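Local coordinates for blue (Type 1) copper domain protein (Nitrosopumilus maritimus, PDB 5FC9) that binds a type 1 copper ion in an open site within a plastocyanin/azurin-like cupredoxin domain and probably serves in electron transfer, at residues E25-V28 and G29-V32; Y80-S83 and F84-W87. All coordinates share one frame; numbering follows the deposited sequence.

Contact 1. Residues E25-V28 and G29-V32; sequences EIPV and GTTV
Thr30 reaches back across a tight turn to Pro27, and two kinds of interaction, polar and apolar, hold the bend together. The polar grip centres on one acceptor, the carbonyl oxygen of Pro27. Thr30 OG1 donates to Pro27 O at 2.6 Å, approaching at a C=O...O angle of 139° and tilted 28° from the carbonyl plane. The ring of Pro27 packs beside this hydroxyl, its CG 3.5 Å from Thr30 OG1. The backbone N of Thr30 also points at the carbonyl oxygen, but its bond is weak, at 3.4 Å from Pro27 O. The backbone makes a type II beta turn from Pro27 to Thr30, its weak N-H bond backed by the hydroxyl. Gly29 takes the third position with a positive phi, where any side chain would collide with the carbonyl oxygen of Val28. Gly29 and Thr30 form a G1 beta bulge against Phe72.

The apolar contacts lie on the inner side. Ile26 turns its CG1 branch in between its own N and carbonyl carbon (chi1 53°), which sends CD1 over to Val32 CG2 at 3.6 Å and to Thr30 CB at 3.8 Å. Thr30 CG2 lies 4.0 Å from Ile26 CG2. Phe72, Val92 and Val94 surround Ile26 and extend this cluster into the interior of the sandwich.

With an alanine at Thr30, Pro27 O would probably lose its closer donor and keep the weak backbone bond, while a gap opened beside CG2 of Ile26. The chemistry implies a division of labour within one side chain: a hydroxyl backs a weak turn bond while the methyl packs against Ile26.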
ATOM      1  N   GLU A  25      12.720 -23.414   3.410  1.00 22.37           N
ATOM      2  CA  GLU A  25      14.047 -24.029   3.412  1.00 24.56           C
ATOM      3  C   GLU A  25      13.941 -25.547   3.267  1.00 25.20           C
ATOM      4  O   GLU A  25      13.306 -26.215   4.079  1.00 27.43           O
ATOM      5  CB  GLU A  25      14.805 -23.666   4.693  1.00 29.14           C
ATOM      6  CG  GLU A  25      15.130 -22.186   4.791  1.00 31.88           C
ATOM      7  CD  GLU A  25      15.640 -21.771   6.157  1.00 41.54           C
ATOM      8  OE1 GLU A  25      14.998 -22.123   7.167  1.00 45.78           O
ATOM      9  OE2 GLU A  25      16.684 -21.086   6.217  1.00 44.31           O
ATOM     10  N   ILE A  26      14.569 -26.081   2.227  1.00 21.85           N
ATOM     11  CA  ILE A  26      14.502 -27.514   1.933  1.00 25.02           C
ATOM     12  C   ILE A  26      15.859 -28.055   1.514  1.00 29.17           C
ATOM     13  O   ILE A  26      16.672 -27.332   0.944  1.00 26.24           O
ATOM     14  CB  ILE A  26      13.494 -27.835   0.801  1.00 24.45           C
ATOM     15  CG1 ILE A  26      13.791 -26.975  -0.430  1.00 25.71           C
ATOM     16  CG2 ILE A  26      12.062 -27.641   1.270  1.00 24.66           C
ATOM     17  CD1 ILE A  26      13.233 -27.518  -1.712  1.00 21.88           C
ATOM     18  N   PRO A  27      16.106 -29.342   1.789  1.00 30.23           N
ATOM     19  CA  PRO A  27      17.283 -29.995   1.216  1.00 33.25           C
ATOM     20  C   PRO A  27      17.079 -30.291  -0.266  1.00 29.83           C
ATOM     21  O   PRO A  27      15.946 -30.418  -0.723  1.00 28.81           O
ATOM     22  CB  PRO A  27      17.404 -31.287   2.030  1.00 29.46           C
ATOM     23  CG  PRO A  27      16.029 -31.557   2.516  1.00 30.35           C
ATOM     24  CD  PRO A  27      15.396 -30.210   2.743  1.00 30.57           C
ATOM     25  N   VAL A  28      18.178 -30.395  -1.004  1.00 32.45           N
ATOM     26  CA  VAL A  28      18.142 -30.637  -2.442  1.00 31.51           C
ATOM     27  C   VAL A  28      17.427 -31.952  -2.771  1.00 30.98           C
ATOM     28  O   VAL A  28      17.527 -32.917  -2.019  1.00 31.81           O
ATOM     29  CB  VAL A  28      19.583 -30.633  -3.013  1.00 39.17           C
ATOM     30  CG1 VAL A  28      20.455 -31.638  -2.272  1.00 41.82           C
ATOM     31  CG2 VAL A  28      19.584 -30.902  -4.492  1.00 37.52           C
ATOM     32  N   GLY A  29      16.668 -31.962  -3.865  1.00 32.37           N
ATOM     33  CA  GLY A  29      15.928 -33.139  -4.288  1.00 31.12           C
ATOM     34  C   GLY A  29      14.501 -33.206  -3.771  1.00 31.57           C
ATOM     35  O   GLY A  29      13.765 -34.135  -4.095  1.00 31.09           O
ATOM     36  N   THR A  30      14.109 -32.216  -2.974  1.00 26.30           N
ATOM     37  CA  THR A  30      12.793 -32.189  -2.341  1.00 27.12           C
ATOM     38  C   THR A  30      11.691 -31.806  -3.334  1.00 24.05           C
ATOM     39  O   THR A  30      11.900 -30.976  -4.219  1.00 24.02           O
ATOM     40  CB  THR A  30      12.785 -31.205  -1.147  1.00 27.25           C
ATOM     41  OG1 THR A  30      13.755 -31.620  -0.177  1.00 32.25           O
ATOM     42  CG2 THR A  30      11.418 -31.139  -0.483  1.00 26.67           C
ATOM     43  N   THR A  31      10.529 -32.445  -3.197  1.00 22.33           N
ATOM     44  CA  THR A  31       9.336 -32.062  -3.930  1.00 24.43           C
ATOM     45  C   THR A  31       8.559 -31.039  -3.107  1.00 21.04           C
ATOM     46  O   THR A  31       8.146 -31.323  -1.980  1.00 21.20           O
ATOM     47  CB  THR A  31       8.427 -33.277  -4.229  1.00 25.19           C
ATOM     48  OG1 THR A  31       9.102 -34.173  -5.123  1.00 28.16           O
ATOM     49  CG2 THR A  31       7.124 -32.820  -4.872  1.00 25.77           C
ATOM     50  N   VAL A  32       8.388 -29.843  -3.673  1.00 20.00           N
ATOM     51  CA  VAL A  32       7.646 -28.774  -3.013  1.00 18.59           C
ATOM     52  C   VAL A  32       6.222 -28.709  -3.558  1.00 19.06           C
ATOM     53  O   VAL A  32       6.013 -28.791  -4.765  1.00 17.84           O
ATOM     54  CB  VAL A  32       8.343 -27.412  -3.212  1.00 18.57           C
ATOM     55  CG1 VAL A  32       7.479 -26.276  -2.658  1.00 19.14           C
ATOM     56  CG2 VAL A  32       9.697 -27.433  -2.544  1.00 19.83           C
TER

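Contact 2. Residues Y80-S83 and F84-W87; sequences YYCS and FHPW. With CU (copper (II) ion), chain E.
Cys82 and His85 converge on one copper ion from the two ends of a three-residue step, the sulfur SG binding at 2.2 Å from copper and the imidazole nitrogen ND1 at 2.1 Å. The sulfur swings anti to its own backbone N (chi1 171°), which carries it to the metal and toward the N-H groups that follow. Phe84 N donates to Cys82 SG at 3.4 Å and His85 N points the same way, both weakly, so that two N-H groups converge on a sulfur already bound to copper and would probably draw some electron density from it. His85 N also makes a weak bond to Cys82 O.

Phe84 meets the sulfur obliquely: the ring centroid lies 4.8 Å from Cys82 SG. Phe84 CB sits over one face of the His85 imidazole, 3.6 Å above its plane and offset toward the rim. At the edge of that imidazole, in plane, comes CH2 of Trp87, whose own indole has His85 CB over one face, again offset toward the rim.

This is the ligand loop of a cupredoxin, in which a cysteine and, here, a histidine three residues on supply two of the copper ligands. His42 brings the third protein ligand, and a water 2.2 Å from the copper fills the fourth place, as befits an open type 1 site; relatives such as plastocyanin have a methionine at the axial position.

Away from the metal, Tyr81 and Pro86 cross obliquely, CE1 of the phenol ring lying 3.3 Å from Pro86 CB. The backbone N of Ser83 sits over one face of the Tyr81 ring, offset toward its rim. Ser83 turns its hydroxyl to Asn43, the neighbour in sequence of the copper ligand His42.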
ATOM      1  N   TYR A  80      10.025 -16.473  -6.577  1.00 15.48           N
ATOM      2  CA  TYR A  80       8.871 -16.684  -7.433  1.00 14.80           C
ATOM      3  C   TYR A  80       7.782 -15.691  -7.089  1.00 13.83           C
ATOM      4  O   TYR A  80       7.794 -15.109  -6.004  1.00 16.35           O
ATOM      5  CB  TYR A  80       8.330 -18.115  -7.301  1.00 15.72           C
ATOM      6  CG  TYR A  80       7.777 -18.405  -5.932  1.00 15.55           C
ATOM      7  CD1 TYR A  80       8.596 -18.869  -4.922  1.00 14.15           C
ATOM      8  CD2 TYR A  80       6.429 -18.196  -5.650  1.00 15.55           C
ATOM      9  CE1 TYR A  80       8.098 -19.129  -3.642  1.00 16.05           C
ATOM     10  CE2 TYR A  80       5.921 -18.442  -4.381  1.00 14.37           C
ATOM     11  CZ  TYR A  80       6.751 -18.905  -3.387  1.00 14.57           C
ATOM     12  OH  TYR A  80       6.261 -19.158  -2.126  1.00 16.31           O
ATOM     13  N   TYR A  81       6.837 -15.511  -7.994  1.00 14.97           N
ATOM     14  CA  TYR A  81       5.738 -14.602  -7.710  1.00 14.07           C
ATOM     15  C   TYR A  81       4.460 -15.179  -8.322  1.00 15.23           C
ATOM     16  O   TYR A  81       4.457 -16.307  -8.816  1.00 15.00           O
ATOM     17  CB  TYR A  81       6.122 -13.189  -8.212  1.00 15.68           C
ATOM     18  CG  TYR A  81       5.800 -12.799  -9.644  1.00 13.87           C
ATOM     19  CD1 TYR A  81       5.578 -11.469  -9.974  1.00 21.83           C
ATOM     20  CD2 TYR A  81       5.638 -13.751 -10.652  1.00 15.67           C
ATOM     21  CE1 TYR A  81       5.255 -11.092 -11.280  1.00 26.90           C
ATOM     22  CE2 TYR A  81       5.308 -13.383 -11.939  1.00 18.16           C
ATOM     23  CZ  TYR A  81       5.124 -12.058 -12.250  1.00 24.92           C
ATOM     24  OH  TYR A  81       4.810 -11.687 -13.541  1.00 29.05           O
ATOM     25  N   CYS A  82       3.389 -14.404  -8.280  1.00 13.13           N
ATOM     26  CA  CYS A  82       2.145 -14.699  -8.975  1.00 16.42           C
ATOM     27  C   CYS A  82       1.927 -13.618 -10.009  1.00 17.12           C
ATOM     28  O   CYS A  82       1.990 -12.431  -9.678  1.00 15.29           O
ATOM     29  CB  CYS A  82       0.968 -14.733  -7.993  1.00 16.97           C
ATOM     30  SG  CYS A  82      -0.663 -14.832  -8.776  1.00 14.44           S
ATOM     31  N   SER A  83       1.662 -13.986 -11.259  1.00 15.56           N
ATOM     32  CA  SER A  83       1.553 -12.945 -12.273  1.00 16.28           C
ATOM     33  C   SER A  83       0.285 -12.089 -12.091  1.00 17.80           C
ATOM     34  O   SER A  83       0.214 -10.959 -12.589  1.00 18.71           O
ATOM     35  CB  SER A  83       1.617 -13.546 -13.687  1.00 22.16           C
ATOM     36  OG  SER A  83       0.466 -14.312 -13.996  1.00 24.19           O
ATOM     37  N   PHE A  84      -0.705 -12.610 -11.362  1.00 16.51           N
ATOM     38  CA  PHE A  84      -1.911 -11.839 -11.083  1.00 17.53           C
ATOM     39  C   PHE A  84      -1.699 -10.859  -9.936  1.00 16.68           C
ATOM     40  O   PHE A  84      -2.331  -9.801  -9.875  1.00 17.52           O
ATOM     41  CB  PHE A  84      -3.078 -12.752 -10.724  1.00 16.36           C
ATOM     42  CG  PHE A  84      -3.336 -13.845 -11.718  1.00 21.00           C
ATOM     43  CD1 PHE A  84      -3.165 -13.632 -13.072  1.00 24.57           C
ATOM     44  CD2 PHE A  84      -3.768 -15.082 -11.285  1.00 19.76           C
ATOM     45  CE1 PHE A  84      -3.411 -14.651 -13.978  1.00 24.09           C
ATOM     46  CE2 PHE A  84      -4.021 -16.102 -12.182  1.00 24.14           C
ATOM     47  CZ  PHE A  84      -3.835 -15.884 -13.533  1.00 25.05           C
ATOM     48  N   HIS A  85      -0.825 -11.237  -9.014  1.00 15.37           N
ATOM     49  CA  HIS A  85      -0.519 -10.398  -7.857  1.00 14.98           C
ATOM     50  C   HIS A  85       0.978 -10.320  -7.682  1.00 14.88           C
ATOM     51  O   HIS A  85       1.534 -10.949  -6.794  1.00 14.76           O
ATOM     52  CB  HIS A  85      -1.186 -10.947  -6.591  1.00 14.33           C
ATOM     53  CG  HIS A  85      -2.616 -11.349  -6.801  1.00 16.19           C
ATOM     54  ND1 HIS A  85      -2.999 -12.654  -7.016  1.00 15.60           N
ATOM     55  CD2 HIS A  85      -3.751 -10.610  -6.860  1.00 17.28           C
ATOM     56  CE1 HIS A  85      -4.308 -12.707  -7.192  1.00 14.37           C
ATOM     57  NE2 HIS A  85      -4.788 -11.478  -7.104  1.00 17.36           N
ATOM     58  N   PRO A  86       1.646  -9.543  -8.544  1.00 15.76           N
ATOM     59  CA  PRO A  86       3.112  -9.592  -8.609  1.00 17.32           C
ATOM     60  C   PRO A  86       3.818  -9.067  -7.361  1.00 15.86           C
ATOM     61  O   PRO A  86       5.004  -9.341  -7.189  1.00 16.46           O
ATOM     62  CB  PRO A  86       3.433  -8.721  -9.829  1.00 19.55           C
ATOM     63  CG  PRO A  86       2.250  -7.887 -10.047  1.00 20.55           C
ATOM     64  CD  PRO A  86       1.071  -8.694  -9.597  1.00 17.22           C
ATOM     65  N   TRP A  87       3.101  -8.345  -6.501  1.00 15.65           N
ATOM     66  CA  TRP A  87       3.670  -7.915  -5.222  1.00 15.80           C
ATOM     67  C   TRP A  87       3.844  -9.088  -4.253  1.00 15.65           C
ATOM     68  O   TRP A  87       4.555  -8.986  -3.252  1.00 17.95           O
ATOM     69  CB  TRP A  87       2.811  -6.823  -4.567  1.00 15.68           C
ATOM     70  CG  TRP A  87       1.406  -7.243  -4.278  1.00 14.89           C
ATOM     71  CD1 TRP A  87       0.917  -7.760  -3.099  1.00 15.23           C
ATOM     72  CD2 TRP A  87       0.303  -7.187  -5.182  1.00 13.31           C
ATOM     73  NE1 TRP A  87      -0.427  -8.024  -3.229  1.00 14.41           N
ATOM     74  CE2 TRP A  87      -0.825  -7.695  -4.500  1.00 14.29           C
ATOM     75  CE3 TRP A  87       0.157  -6.755  -6.505  1.00 15.57           C
ATOM     76  CZ2 TRP A  87      -2.085  -7.766  -5.102  1.00 14.30           C
ATOM     77  CZ3 TRP A  87      -1.090  -6.841  -7.106  1.00 16.77           C
ATOM     78  CH2 TRP A  87      -2.195  -7.353  -6.403  1.00 16.19           C
TER
HETATM   79 CU    CU E1401      -1.886 -14.385  -6.972  1.00 17.16          CU
HETATM   80  O   HOH W   1      -0.365 -14.341  -5.323  1.00 19.53           O

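In the fold
After strand 3-6 of the three-stranded sheet the chain reaches strand 23-26 of the four-stranded sheet, and contact 1 closes the tight turn that carries it back to the first sheet at strand 30-36, so this bend ties the two sheets together. Much later strand 76-81, in the sheet of strand 23-26, runs into contact 2, a loop that supplies two of the copper ligands, His42 coming from elsewhere, before strand 89-94 returns beside strand 23-26. The two contacts lie in series, neither nesting nor crossing, with centres about 22 Å apart on opposite sides of the chain's centre. They do not touch, yet both reach the same four-stranded sheet.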